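Local coordinates for galactose-binding-like protein (Bacteroides thetaiotaomicron, PDB 7M1B) that probably binds galactose or related sugars as a SusE-like protein of a gut bacterium, in a family for which a degradative capacity has been proposed, at residues A[243-248]-A[366-371]; A[133-138]-A[158-163]; A[295-300]-A[308-313]. All coordinates share one frame; numbering follows the deposited sequence.

Contact 1 (A[243-248]-A[366-371]); sequences YAHGYD and AGLVVM. With EDO (1,2-ethanediol), chain B.
Ala244 and Met371 are bound to each other twice through their backbones: Ala244 N gives its hydrogen to Met371 O at 2.9 Å, and Met371 N returns the bond to Ala244 O. Two residues further along, Gly246 N reaches Val369 O at 2.8 Å. Between these rungs His245 and Val370 form a non-hydrogen-bonded antiparallel pair, where Val370 CA lies 3.3 Å from Ala244 O in a CA-H...O contact.

Apolar contact gathers on the face that carries His245 and Val370. Val370 CG2 sits over the centre of the imidazole, 3.5 Å from its centroid and only 4° off the ring normal, a clean CH-pi contact. The ring gets there with CG anti to the backbone N (chi1 -163°), and its rotation is fixed by ND1, which gives a bond to Gly246 O lying in the ring plane. Leu368 CD1 packs between His245 CE1 and the backbone of Gly246 and Tyr247, while Tyr243 CB rests against Val370 CG1.

This is a short antiparallel ladder at the edge of the large sheet in the region assigned to the galactose-binding-domain clan, where strand 244-245 runs beside the start of strand 370-380. Beyond the ladder an inverse gamma turn centred on Gly367 carries the 366-371 segment past Asp248, whose CA makes a CA-H...O contact with Gly367 O.

Solvent and a bound molecule complete the polar contacts. One water donates to Tyr247 O, 2.8 Å away, and accepts from Val369 N. A 1,2-ethanediol, probably from the crystallisation liquor, accepts a weak bond from His245 NE2 at its O2 and is also bound by Arg276, while its carbons lie near the Tyr243 ring. The Tyr243 hydroxyl is itself tied to Ala224 O.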
ATOM      1  N   TYR A 243      10.815  -1.117 -19.283  1.00 15.42           N
ATOM      2  CA  TYR A 243      10.750  -2.042 -18.153  1.00 14.96           C
ATOM      3  C   TYR A 243      11.927  -1.704 -17.234  1.00 15.01           C
ATOM      4  O   TYR A 243      12.813  -0.956 -17.591  1.00 16.80           O
ATOM      5  CB  TYR A 243      11.052  -3.494 -18.634  1.00 16.84           C
ATOM      6  CG  TYR A 243      12.239  -3.641 -19.566  1.00 17.54           C
ATOM      7  CD1 TYR A 243      13.583  -3.664 -19.091  1.00 18.55           C
ATOM      8  CD2 TYR A 243      12.051  -3.818 -20.935  1.00 18.77           C
ATOM      9  CE1 TYR A 243      14.672  -3.767 -19.959  1.00 19.25           C
ATOM     10  CE2 TYR A 243      13.117  -3.910 -21.806  1.00 19.10           C
ATOM     11  CZ  TYR A 243      14.425  -3.971 -21.317  1.00 18.49           C
ATOM     12  OH  TYR A 243      15.418  -4.038 -22.228  1.00 23.58           O
ATOM     13  N   ALA A 244      11.831  -2.201 -15.989  1.00 13.98           N
ATOM     14  CA  ALA A 244      13.032  -2.448 -15.167  1.00 15.47           C
ATOM     15  C   ALA A 244      13.155  -3.973 -15.081  1.00 16.43           C
ATOM     16  O   ALA A 244      12.166  -4.698 -14.817  1.00 17.45           O
ATOM     17  CB  ALA A 244      12.896  -1.866 -13.765  1.00 15.74           C
ATOM     18  N   HIS A 245      14.367  -4.496 -15.255  1.00 16.56           N
ATOM     19  CA  HIS A 245      14.555  -5.939 -15.500  1.00 17.54           C
ATOM     20  C   HIS A 245      15.652  -6.446 -14.585  1.00 16.06           C
ATOM     21  O   HIS A 245      16.713  -5.820 -14.490  1.00 17.36           O
ATOM     22  CB  HIS A 245      15.057  -6.110 -16.962  1.00 15.95           C
ATOM     23  CG  HIS A 245      14.924  -7.500 -17.500  1.00 15.97           C
ATOM     24  ND1 HIS A 245      15.610  -8.608 -16.969  1.00 19.06           N
ATOM     25  CD2 HIS A 245      14.248  -7.968 -18.571  1.00 16.82           C
ATOM     26  CE1 HIS A 245      15.280  -9.683 -17.695  1.00 21.38           C
ATOM     27  NE2 HIS A 245      14.514  -9.298 -18.722  1.00 19.17           N
ATOM     28  N   GLY A 246      15.258  -7.500 -13.789  1.00 15.52           N
ATOM     29  CA  GLY A 246      16.279  -8.140 -12.950  1.00 17.86           C
ATOM     30  C   GLY A 246      17.105  -9.229 -13.627  1.00 19.32           C
ATOM     31  O   GLY A 246      17.225  -9.273 -14.841  1.00 17.68           O
ATOM     32  N   TYR A 247      17.841  -9.944 -12.769  1.00 17.09           N
ATOM     33  CA  TYR A 247      18.644 -11.092 -13.179  1.00 15.28           C
ATOM     34  C   TYR A 247      18.009 -12.385 -12.714  1.00 15.55           C
ATOM     35  O   TYR A 247      17.369 -12.369 -11.716  1.00 17.36           O
ATOM     36  CB  TYR A 247      20.070 -10.919 -12.648  1.00 17.65           C
ATOM     37  CG  TYR A 247      20.761  -9.652 -13.109  1.00 16.30           C
ATOM     38  CD1 TYR A 247      21.470  -9.645 -14.305  1.00 18.21           C
ATOM     39  CD2 TYR A 247      20.529  -8.406 -12.479  1.00 17.50           C
ATOM     40  CE1 TYR A 247      22.080  -8.485 -14.780  1.00 18.20           C
ATOM     41  CE2 TYR A 247      21.126  -7.233 -12.924  1.00 18.19           C
ATOM     42  CZ  TYR A 247      21.821  -7.266 -14.128  1.00 18.80           C
ATOM     43  OH  TYR A 247      22.360  -6.100 -14.559  1.00 21.39           O
ATOM     44  N   ASP A 248      18.359 -13.501 -13.373  1.00 18.29           N
ATOM     45  CA  ASP A 248      17.864 -14.787 -12.963  1.00 19.67           C
ATOM     46  C   ASP A 248      18.411 -15.167 -11.600  1.00 18.98           C
ATOM     47  O   ASP A 248      19.625 -15.060 -11.324  1.00 21.21           O
ATOM     48  CB  ASP A 248      18.373 -15.800 -13.969  1.00 23.25           C
ATOM     49  CG  ASP A 248      17.666 -15.831 -15.283  1.00 31.38           C
ATOM     50  OD1 ASP A 248      16.500 -15.429 -15.383  1.00 27.14           O
ATOM     51  OD2 ASP A 248      18.219 -16.501 -16.131  1.00 52.34           O
ATOM     52  N   ALA A 366       9.267 -18.632 -12.082  1.00 18.35           N
ATOM     53  CA  ALA A 366      10.709 -18.504 -12.255  1.00 18.48           C
ATOM     54  C   ALA A 366      11.281 -17.392 -11.371  1.00 15.89           C
ATOM     55  O   ALA A 366      10.566 -16.408 -11.084  1.00 17.07           O
ATOM     56  CB  ALA A 366      11.011 -18.142 -13.710  1.00 20.79           C
ATOM     57  N   GLY A 367      12.581 -17.510 -11.060  1.00 18.01           N
ATOM     58  CA  GLY A 367      13.286 -16.535 -10.245  1.00 17.59           C
ATOM     59  C   GLY A 367      13.709 -15.395 -11.174  1.00 17.63           C
ATOM     60  O   GLY A 367      14.860 -15.305 -11.507  1.00 19.20           O
ATOM     61  N   LEU A 368      12.741 -14.474 -11.402  1.00 16.05           N
ATOM     62  CA  LEU A 368      13.086 -13.315 -12.265  1.00 16.47           C
ATOM     63  C   LEU A 368      12.023 -12.251 -11.994  1.00 17.19           C
ATOM     64  O   LEU A 368      10.838 -12.567 -11.960  1.00 17.81           O
ATOM     65  CB  LEU A 368      13.064 -13.695 -13.739  1.00 17.92           C
ATOM     66  CG  LEU A 368      13.404 -12.530 -14.688  1.00 19.32           C
ATOM     67  CD1 LEU A 368      14.846 -12.072 -14.486  1.00 23.29           C
ATOM     68  CD2 LEU A 368      13.138 -12.880 -16.149  1.00 21.14           C
ATOM     69  N   VAL A 369      12.442 -10.996 -11.796  1.00 15.94           N
ATOM     70  CA  VAL A 369      11.494  -9.901 -11.594  1.00 14.61           C
ATOM     71  C   VAL A 369      11.660  -8.932 -12.755  1.00 16.20           C
ATOM     72  O   VAL A 369      12.739  -8.394 -12.853  1.00 16.77           O
ATOM     73  CB  VAL A 369      11.798  -9.251 -10.219  1.00 14.73           C
ATOM     74  CG1 VAL A 369      10.856  -8.058 -10.006  1.00 16.33           C
ATOM     75  CG2 VAL A 369      11.512 -10.278  -9.091  1.00 17.31           C
ATOM     76  N   VAL A 370      10.527  -8.579 -13.408  1.00 15.60           N
ATOM     77  CA  VAL A 370      10.615  -7.619 -14.516  1.00 15.33           C
ATOM     78  C   VAL A 370       9.264  -6.892 -14.455  1.00 17.20           C
ATOM     79  O   VAL A 370       8.221  -7.551 -14.341  1.00 18.84           O
ATOM     80  CB  VAL A 370      10.721  -8.271 -15.907  1.00 14.48           C
ATOM     81  CG1 VAL A 370      10.824  -7.170 -16.982  1.00 16.59           C
ATOM     82  CG2 VAL A 370      11.988  -9.117 -16.005  1.00 16.35           C
ATOM     83  N   MET A 371       9.285  -5.566 -14.396  1.00 14.64           N
ATOM     84  CA  MET A 371       8.005  -4.810 -14.399  1.00 14.08           C
ATOM     85  C   MET A 371       8.089  -3.612 -15.319  1.00 15.04           C
ATOM     86  O   MET A 371       9.154  -3.252 -15.737  1.00 16.95           O
ATOM     87  CB  MET A 371       7.697  -4.372 -12.975  1.00 17.27           C
ATOM     88  CG  MET A 371       7.165  -5.606 -12.130  1.00 22.60           C
ATOM     89  SD  MET A 371       5.698  -6.675 -12.755  1.00 25.15           S
ATOM     90  CE  MET A 371       4.396  -5.529 -12.304  1.00 19.27           C
TER
HETATM   91  C1  EDO B 501      14.546  -7.445 -23.352  1.00 28.39           C
HETATM   92  O1  EDO B 501      13.444  -7.835 -24.165  1.00 36.81           O
HETATM   93  C2  EDO B 501      14.302  -7.838 -21.939  1.00 30.48           C
HETATM   94  O2  EDO B 501      13.610  -9.102 -21.698  1.00 32.60           O
HETATM   95  O   HOH W   1      15.237 -10.812 -10.861  1.00 17.12           O
HETATM   96  O   HOH W   2      14.894 -17.786 -13.596  1.00 50.70           O

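Contact 2 (A[133-138]-A[158-163]); sequences GGRNYL and YTSVKN
Leu138 and Thr159 pair through both backbone bonds: Leu138 N to Thr159 O is 3.0 Å. The return bond, from Thr159 N to Leu138 O, is longer at 3.2 Å. Next to them Ser160 CA makes a CA-H...O contact with Asn136 O.

The polar side-chain contact belongs to Arg135. Its chain bends at chi2 and chi3 and folds back over the other backbone, laying one guanidinium face on Val161 CA. NH2 then makes a weak bond to Ser160 OG, 3.3 Å long. NE lies close to Ser160 O, but the angle is too poor for a hydrogen bond.

In the fold, this is where strands 155-159 and 138-144, neighbours in a four-stranded antiparallel sheet of the DUF5126 region, give way to loops. Asn132 bridges the two loops, its ND2 bonded to Asn136 O and Val161 O.

Among the looser contacts, Tyr137, with CG anti to the backbone N (chi1 -175°), brings its OH to 3.5 Å from Tyr158 CD2. At the other end Lys162, fully extended, runs its CG, CD and CE past Gly133 CA. Leu138 turns to helix 109-115.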
ATOM      1  N   GLY A 133      -5.973  -1.916  26.721  1.00 43.30           N
ATOM      2  CA  GLY A 133      -5.018  -2.914  27.206  1.00 48.91           C
ATOM      3  C   GLY A 133      -5.683  -4.115  27.891  1.00 53.17           C
ATOM      4  O   GLY A 133      -5.052  -5.203  28.050  1.00 54.96           O
ATOM      5  N   GLY A 134      -6.926  -3.938  28.359  1.00 47.56           N
ATOM      6  CA  GLY A 134      -7.711  -5.024  28.925  1.00 56.75           C
ATOM      7  C   GLY A 134      -8.433  -5.924  27.911  1.00 59.83           C
ATOM      8  O   GLY A 134      -8.937  -6.969  28.360  1.00 68.56           O
ATOM      9  N   ARG A 135      -8.484  -5.555  26.615  1.00 59.11           N
ATOM     10  CA  ARG A 135      -9.238  -6.323  25.621  1.00 48.45           C
ATOM     11  C   ARG A 135     -10.707  -6.420  26.057  1.00 48.47           C
ATOM     12  O   ARG A 135     -11.348  -7.576  26.291  1.00 38.76           O
ATOM     13  CB  ARG A 135      -8.562  -7.676  25.355  1.00 44.62           C
ATOM     14  CG  ARG A 135      -7.070  -7.624  25.025  1.00 52.87           C
ATOM     15  CD  ARG A 135      -7.000  -7.617  23.448  1.00 72.42           C
ATOM     16  NE  ARG A 135      -8.148  -8.330  22.923  1.00 79.81           N
ATOM     17  CZ  ARG A 135      -8.185  -9.035  21.782  1.00 53.51           C
ATOM     18  NH1 ARG A 135      -7.098  -9.194  21.025  1.00 88.26           N
ATOM     19  NH2 ARG A 135      -9.338  -9.544  21.385  1.00 70.19           N
ATOM     20  N   ASN A 136     -11.213  -5.223  26.419  1.00 41.62           N
ATOM     21  CA  ASN A 136     -12.610  -5.167  26.802  1.00 44.35           C
ATOM     22  C   ASN A 136     -13.391  -4.894  25.532  1.00 48.76           C
ATOM     23  O   ASN A 136     -12.857  -4.456  24.507  1.00 50.66           O
ATOM     24  CB  ASN A 136     -12.890  -4.098  27.855  1.00 42.72           C
ATOM     25  CG  ASN A 136     -12.246  -4.484  29.172  1.00 40.24           C
ATOM     26  OD1 ASN A 136     -11.163  -3.989  29.496  1.00 38.70           O
ATOM     27  ND2 ASN A 136     -12.858  -5.451  29.845  1.00 48.19           N
ATOM     28  N   TYR A 137     -14.684  -5.122  25.642  1.00 33.18           N
ATOM     29  CA  TYR A 137     -15.594  -5.022  24.517  1.00 42.01           C
ATOM     30  C   TYR A 137     -16.229  -3.642  24.506  1.00 43.04           C
ATOM     31  O   TYR A 137     -16.935  -3.247  25.399  1.00 34.96           O
ATOM     32  CB  TYR A 137     -16.603  -6.166  24.503  1.00 43.95           C
ATOM     33  CG  TYR A 137     -17.551  -6.267  23.330  1.00 38.97           C
ATOM     34  CD1 TYR A 137     -17.185  -6.968  22.186  1.00 48.32           C
ATOM     35  CD2 TYR A 137     -18.809  -5.682  23.355  1.00 36.22           C
ATOM     36  CE1 TYR A 137     -18.034  -7.076  21.093  1.00 42.62           C
ATOM     37  CE2 TYR A 137     -19.681  -5.805  22.282  1.00 46.04           C
ATOM     38  CZ  TYR A 137     -19.312  -6.532  21.162  1.00 41.87           C
ATOM     39  OH  TYR A 137     -20.164  -6.594  20.078  1.00 38.30           O
ATOM     40  N   LEU A 138     -15.865  -2.838  23.496  1.00 39.51           N
ATOM     41  CA  LEU A 138     -16.225  -1.428  23.413  1.00 41.27           C
ATOM     42  C   LEU A 138     -17.068  -1.272  22.141  1.00 33.00           C
ATOM     43  O   LEU A 138     -16.977  -2.183  21.302  1.00 36.52           O
ATOM     44  CB  LEU A 138     -14.924  -0.593  23.383  1.00 40.12           C
ATOM     45  CG  LEU A 138     -14.046  -0.685  24.650  1.00 38.07           C
ATOM     46  CD1 LEU A 138     -12.723   0.055  24.395  1.00 38.20           C
ATOM     47  CD2 LEU A 138     -14.757  -0.084  25.883  1.00 37.50           C
ATOM     48  N   TYR A 158     -17.554  -2.388  16.670  1.00 39.36           N
ATOM     49  CA  TYR A 158     -17.658  -3.330  17.778  1.00 49.74           C
ATOM     50  C   TYR A 158     -16.373  -4.146  17.880  1.00 43.16           C
ATOM     51  O   TYR A 158     -16.106  -4.986  17.016  1.00 44.82           O
ATOM     52  CB  TYR A 158     -18.822  -4.312  17.568  1.00 42.97           C
ATOM     53  CG  TYR A 158     -20.185  -3.685  17.439  1.00 44.28           C
ATOM     54  CD1 TYR A 158     -20.703  -3.332  16.202  1.00 55.06           C
ATOM     55  CD2 TYR A 158     -20.991  -3.523  18.554  1.00 59.95           C
ATOM     56  CE1 TYR A 158     -21.971  -2.779  16.080  1.00 62.51           C
ATOM     57  CE2 TYR A 158     -22.261  -2.978  18.453  1.00 66.78           C
ATOM     58  CZ  TYR A 158     -22.753  -2.604  17.213  1.00 54.97           C
ATOM     59  OH  TYR A 158     -24.011  -2.069  17.129  1.00 74.58           O
ATOM     60  N   THR A 159     -15.568  -3.892  18.939  1.00 34.32           N
ATOM     61  CA  THR A 159     -14.195  -4.349  18.896  1.00 38.67           C
ATOM     62  C   THR A 159     -13.750  -4.706  20.314  1.00 35.63           C
ATOM     63  O   THR A 159     -14.203  -4.113  21.297  1.00 39.29           O
ATOM     64  CB  THR A 159     -13.300  -3.262  18.247  1.00 30.43           C
ATOM     65  OG1 THR A 159     -11.942  -3.731  18.186  1.00 36.26           O
ATOM     66  CG2 THR A 159     -13.318  -1.968  19.027  1.00 35.10           C
ATOM     67  N   SER A 160     -12.843  -5.712  20.439  1.00 33.51           N
ATOM     68  CA  SER A 160     -12.146  -5.764  21.724  1.00 37.05           C
ATOM     69  C   SER A 160     -10.620  -5.799  21.562  1.00 45.70           C
ATOM     70  O   SER A 160      -9.919  -6.177  22.506  1.00 33.06           O
ATOM     71  CB  SER A 160     -12.681  -6.965  22.539  1.00 47.19           C
ATOM     72  OG  SER A 160     -12.345  -8.165  21.828  1.00 49.90           O
ATOM     73  N   VAL A 161     -10.069  -5.382  20.399  1.00 45.00           N
ATOM     74  CA  VAL A 161      -8.619  -5.500  20.262  1.00 37.89           C
ATOM     75  C   VAL A 161      -7.919  -4.515  21.210  1.00 37.03           C
ATOM     76  O   VAL A 161      -8.559  -3.557  21.703  1.00 36.96           O
ATOM     77  CB  VAL A 161      -8.154  -5.391  18.796  1.00 41.34           C
ATOM     78  CG1 VAL A 161      -8.747  -6.521  17.961  1.00 43.34           C
ATOM     79  CG2 VAL A 161      -8.462  -4.018  18.204  1.00 39.99           C
ATOM     80  N   LYS A 162      -6.627  -4.783  21.506  1.00 37.66           N
ATOM     81  CA  LYS A 162      -5.816  -3.923  22.361  1.00 42.62           C
ATOM     82  C   LYS A 162      -5.543  -2.587  21.697  1.00 39.37           C
ATOM     83  O   LYS A 162      -5.656  -1.540  22.348  1.00 39.74           O
ATOM     84  CB  LYS A 162      -4.486  -4.570  22.760  1.00 47.59           C
ATOM     85  CG  LYS A 162      -3.555  -3.648  23.547  1.00 57.41           C
ATOM     86  CD  LYS A 162      -2.498  -4.368  24.347  1.00 63.20           C
ATOM     87  CE  LYS A 162      -1.599  -3.391  25.115  1.00 51.73           C
ATOM     88  NZ  LYS A 162      -0.336  -4.078  25.525  1.00 59.43           N
ATOM     89  N   ASN A 163      -5.132  -2.627  20.416  1.00 42.91           N
ATOM     90  CA  ASN A 163      -4.773  -1.436  19.663  1.00 42.89           C
ATOM     91  C   ASN A 163      -5.902  -1.205  18.670  1.00 36.22           C
ATOM     92  O   ASN A 163      -5.920  -1.840  17.609  1.00 40.72           O
ATOM     93  CB  ASN A 163      -3.400  -1.610  19.010  1.00 46.64           C
ATOM     94  CG  ASN A 163      -2.249  -1.585  20.003  1.00 52.19           C
ATOM     95  OD1 ASN A 163      -1.492  -2.550  20.091  1.00 65.12           O
ATOM     96  ND2 ASN A 163      -2.109  -0.500  20.768  1.00 53.07           N
TER

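Contact 3 (A[295-300]-A[308-313]); sequences WGRSDL and DGWTKL
Trp295 lays one face of its indole over Lys312, whose CB stands above the centre of the six-membered ring at 3.6 Å from the centroid, 9° off the normal. CG and CD of the lysine carry on over the same face toward NE1 and CZ2. The polar ends find partners nearby: Trp295 NE1 bonds to Glu293, and Lys312 NZ makes a salt bridge to Asp315.

On the neighbouring indole the roles of the strands are exchanged: Arg297, from 295-300, covers a face of Trp310. Its CD sits over the five-membered ring, 3.6 Å from the centroid, and the guanidinium, turned 88° to the indole, adds a cation-pi contact. With CG lodged between the backbone N and the carbonyl carbon (chi1 63°), the arginine reaches across to the 308-310 backbone, where NH1 gives a weak bond to Asp308 O. Side-on, NE and NH2 clasp Asp299: NH2 to OD2 is 2.9 Å, the salt bridge, and NE meets OD1. The guanidinium is sandwiched between two backbone carbonyls, Gly309 O over its centre and Leu300 O nearer the rim. A water joins Asp299 OD1 to Gly309 O, 2.7 Å from each.

Gly296 and Thr311 form the hydrogen-bonded pair of this beta hairpin. Gly296 N to Thr311 O measures 2.7 Å, and Thr311 N returns the bond to Gly296 O. Leu313 CD1 packs 3.6 Å from Gly296 N.

Within the large antiparallel sheet, strand 292-297 runs between 311-317 and 352-362; Trp310 packs on Tyr354 and Arg356 of the latter strand, and Trp307 meets both tryptophans edge-to-face.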
ATOM      1  N   TRP A 295       6.525  -2.488   1.694  1.00 18.39           N
ATOM      2  CA  TRP A 295       6.975  -2.022   2.993  1.00 17.44           C
ATOM      3  C   TRP A 295       7.475  -0.603   2.853  1.00 16.02           C
ATOM      4  O   TRP A 295       7.867  -0.154   1.744  1.00 16.88           O
ATOM      5  CB  TRP A 295       8.146  -2.935   3.440  1.00 18.09           C
ATOM      6  CG  TRP A 295       7.690  -4.318   3.859  1.00 18.35           C
ATOM      7  CD1 TRP A 295       7.173  -5.325   3.064  1.00 18.77           C
ATOM      8  CD2 TRP A 295       7.663  -4.830   5.218  1.00 19.60           C
ATOM      9  NE1 TRP A 295       6.887  -6.429   3.822  1.00 19.53           N
ATOM     10  CE2 TRP A 295       7.220  -6.172   5.133  1.00 21.20           C
ATOM     11  CE3 TRP A 295       8.136  -4.367   6.456  1.00 20.24           C
ATOM     12  CZ2 TRP A 295       7.047  -6.987   6.280  1.00 21.72           C
ATOM     13  CZ3 TRP A 295       7.969  -5.158   7.586  1.00 21.57           C
ATOM     14  CH2 TRP A 295       7.470  -6.466   7.494  1.00 24.32           C
ATOM     15  N   GLY A 296       7.517   0.111   3.966  1.00 19.30           N
ATOM     16  CA  GLY A 296       8.027   1.487   3.835  1.00 19.25           C
ATOM     17  C   GLY A 296       8.658   2.014   5.122  1.00 16.49           C
ATOM     18  O   GLY A 296       8.406   1.471   6.214  1.00 18.10           O
ATOM     19  N   ARG A 297       9.336   3.170   5.049  1.00 16.64           N
ATOM     20  CA  ARG A 297       9.756   3.928   6.220  1.00 16.87           C
ATOM     21  C   ARG A 297       9.937   5.393   5.845  1.00 16.63           C
ATOM     22  O   ARG A 297      10.180   5.736   4.664  1.00 18.86           O
ATOM     23  CB  ARG A 297      11.058   3.320   6.755  1.00 18.08           C
ATOM     24  CG  ARG A 297      12.255   3.371   5.812  1.00 18.25           C
ATOM     25  CD  ARG A 297      13.451   2.549   6.324  1.00 19.88           C
ATOM     26  NE  ARG A 297      13.969   3.071   7.580  1.00 20.17           N
ATOM     27  CZ  ARG A 297      14.727   2.355   8.407  1.00 20.70           C
ATOM     28  NH1 ARG A 297      15.094   1.114   8.077  1.00 21.54           N
ATOM     29  NH2 ARG A 297      15.172   2.935   9.521  1.00 24.27           N
ATOM     30  N   SER A 298       9.899   6.274   6.860  1.00 19.78           N
ATOM     31  CA  SER A 298      10.076   7.687   6.566  1.00 21.14           C
ATOM     32  C   SER A 298      11.528   8.151   6.720  1.00 21.15           C
ATOM     33  O   SER A 298      11.897   9.171   6.128  1.00 27.43           O
ATOM     34  CB  SER A 298       9.186   8.599   7.381  1.00 22.06           C
ATOM     35  OG  SER A 298       9.376   8.298   8.775  1.00 24.76           O
ATOM     36  N   ASP A 299      12.320   7.410   7.507  1.00 21.40           N
ATOM     37  CA  ASP A 299      13.693   7.784   7.825  1.00 22.35           C
ATOM     38  C   ASP A 299      14.677   6.964   6.972  1.00 21.18           C
ATOM     39  O   ASP A 299      14.302   5.976   6.320  1.00 19.51           O
ATOM     40  CB  ASP A 299      13.943   7.583   9.326  1.00 22.59           C
ATOM     41  CG  ASP A 299      13.859   6.104   9.750  1.00 23.53           C
ATOM     42  OD1 ASP A 299      13.032   5.424   9.269  1.00 24.84           O
ATOM     43  OD2 ASP A 299      14.761   5.626  10.433  1.00 29.55           O
ATOM     44  N   LEU A 300      15.904   7.474   6.856  1.00 20.85           N
ATOM     45  CA  LEU A 300      16.948   6.840   6.044  1.00 20.35           C
ATOM     46  C   LEU A 300      17.097   5.346   6.380  1.00 20.01           C
ATOM     47  O   LEU A 300      17.365   4.954   7.532  1.00 21.42           O
ATOM     48  CB  LEU A 300      18.261   7.594   6.266  1.00 23.60           C
ATOM     49  CG  LEU A 300      19.340   7.426   5.197  1.00 24.40           C
ATOM     50  CD1 LEU A 300      18.970   8.150   3.900  1.00 26.67           C
ATOM     51  CD2 LEU A 300      20.722   7.778   5.750  1.00 26.42           C
ATOM     52  N   ASP A 308      15.080  -4.041   9.940  1.00 24.89           N
ATOM     53  CA  ASP A 308      14.799  -3.256  11.132  1.00 25.19           C
ATOM     54  C   ASP A 308      14.403  -1.836  10.720  1.00 24.57           C
ATOM     55  O   ASP A 308      15.064  -1.207   9.848  1.00 24.47           O
ATOM     56  CB  ASP A 308      16.054  -3.191  11.999  1.00 28.62           C
ATOM     57  CG  ASP A 308      16.359  -4.514  12.701  1.00 39.89           C
ATOM     58  OD1 ASP A 308      15.587  -5.518  12.563  1.00 41.20           O
ATOM     59  OD2 ASP A 308      17.368  -4.533  13.397  1.00 42.86           O
ATOM     60  N   GLY A 309      13.284  -1.346  11.259  1.00 23.51           N
ATOM     61  CA  GLY A 309      12.908   0.036  10.990  1.00 24.62           C
ATOM     62  C   GLY A 309      11.932   0.171   9.814  1.00 21.36           C
ATOM     63  O   GLY A 309      11.433   1.276   9.539  1.00 23.98           O
ATOM     64  N   TRP A 310      11.636  -0.941   9.130  1.00 19.11           N
ATOM     65  CA  TRP A 310      10.682  -0.977   8.017  1.00 20.38           C
ATOM     66  C   TRP A 310       9.313  -1.416   8.532  1.00 22.87           C
ATOM     67  O   TRP A 310       9.243  -2.308   9.395  1.00 24.99           O
ATOM     68  CB  TRP A 310      11.176  -1.951   6.927  1.00 20.66           C
ATOM     69  CG  TRP A 310      12.364  -1.396   6.171  1.00 17.91           C
ATOM     70  CD1 TRP A 310      13.706  -1.594   6.450  1.00 17.94           C
ATOM     71  CD2 TRP A 310      12.311  -0.682   4.923  1.00 18.52           C
ATOM     72  NE1 TRP A 310      14.484  -0.964   5.472  1.00 19.58           N
ATOM     73  CE2 TRP A 310      13.635  -0.400   4.539  1.00 19.71           C
ATOM     74  CE3 TRP A 310      11.227  -0.198   4.147  1.00 17.47           C
ATOM     75  CZ2 TRP A 310      13.923   0.295   3.336  1.00 17.55           C
ATOM     76  CZ3 TRP A 310      11.520   0.506   3.001  1.00 19.94           C
ATOM     77  CH2 TRP A 310      12.827   0.744   2.632  1.00 18.02           C
ATOM     78  N   THR A 311       8.219  -0.845   7.975  1.00 20.95           N
ATOM     79  CA  THR A 311       6.825  -1.118   8.344  1.00 20.46           C
ATOM     80  C   THR A 311       6.107  -1.691   7.120  1.00 18.42           C
ATOM     81  O   THR A 311       6.285  -1.182   5.977  1.00 20.80           O
ATOM     82  CB  THR A 311       6.083   0.166   8.781  1.00 21.70           C
ATOM     83  OG1 THR A 311       6.789   0.694   9.897  1.00 26.84           O
ATOM     84  CG2 THR A 311       4.640  -0.075   9.144  1.00 26.67           C
ATOM     85  N   LYS A 312       5.320  -2.739   7.315  1.00 21.84           N
ATOM     86  CA  LYS A 312       4.547  -3.281   6.217  1.00 20.80           C
ATOM     87  C   LYS A 312       3.332  -2.398   5.910  1.00 21.38           C
ATOM     88  O   LYS A 312       2.585  -1.952   6.823  1.00 25.14           O
ATOM     89  CB  LYS A 312       4.112  -4.713   6.506  1.00 21.53           C
ATOM     90  CG  LYS A 312       3.602  -5.433   5.265  1.00 26.44           C
ATOM     91  CD  LYS A 312       3.295  -6.896   5.512  1.00 35.31           C
ATOM     92  CE  LYS A 312       1.839  -7.133   5.740  1.00 41.11           C
ATOM     93  NZ  LYS A 312       1.564  -8.594   5.867  1.00 31.03           N
ATOM     94  N   LEU A 313       3.166  -2.128   4.593  1.00 19.90           N
ATOM     95  CA  LEU A 313       2.097  -1.234   4.154  1.00 17.98           C
ATOM     96  C   LEU A 313       0.969  -1.897   3.358  1.00 22.19           C
ATOM     97  O   LEU A 313      -0.116  -1.291   3.284  1.00 23.81           O
ATOM     98  CB  LEU A 313       2.689  -0.149   3.230  1.00 17.24           C
ATOM     99  CG  LEU A 313       3.949   0.549   3.741  1.00 17.98           C
ATOM    100  CD1 LEU A 313       4.458   1.551   2.688  1.00 19.97           C
ATOM    101  CD2 LEU A 313       3.781   1.275   5.097  1.00 21.84           C
TER
HETATM  102  O   HOH W   3      17.154   1.229  10.921  1.00 39.90           O
HETATM  103  O   HOH W   4      11.923   3.624  10.879  1.00 31.02           O

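How the contacts relate
Contact 2 comes first along the chain and closes before the others begin; it belongs to the smaller DUF5126 region, while contacts 1 and 3 share the later galactose-binding-like region and its large antiparallel sheet. Contact 3 is a local hairpin that falls within the long span between the two halves of contact 1. Their centres lie about 23 Å apart, with nearest atoms about 14 Å apart. Contact 2 is about 44 Å from contact 1, centre to centre, on the opposite side of the chain's centre, and about 27 Å from contact 3. The three therefore mark separate parts of an elongated two-region molecule, and none touches another.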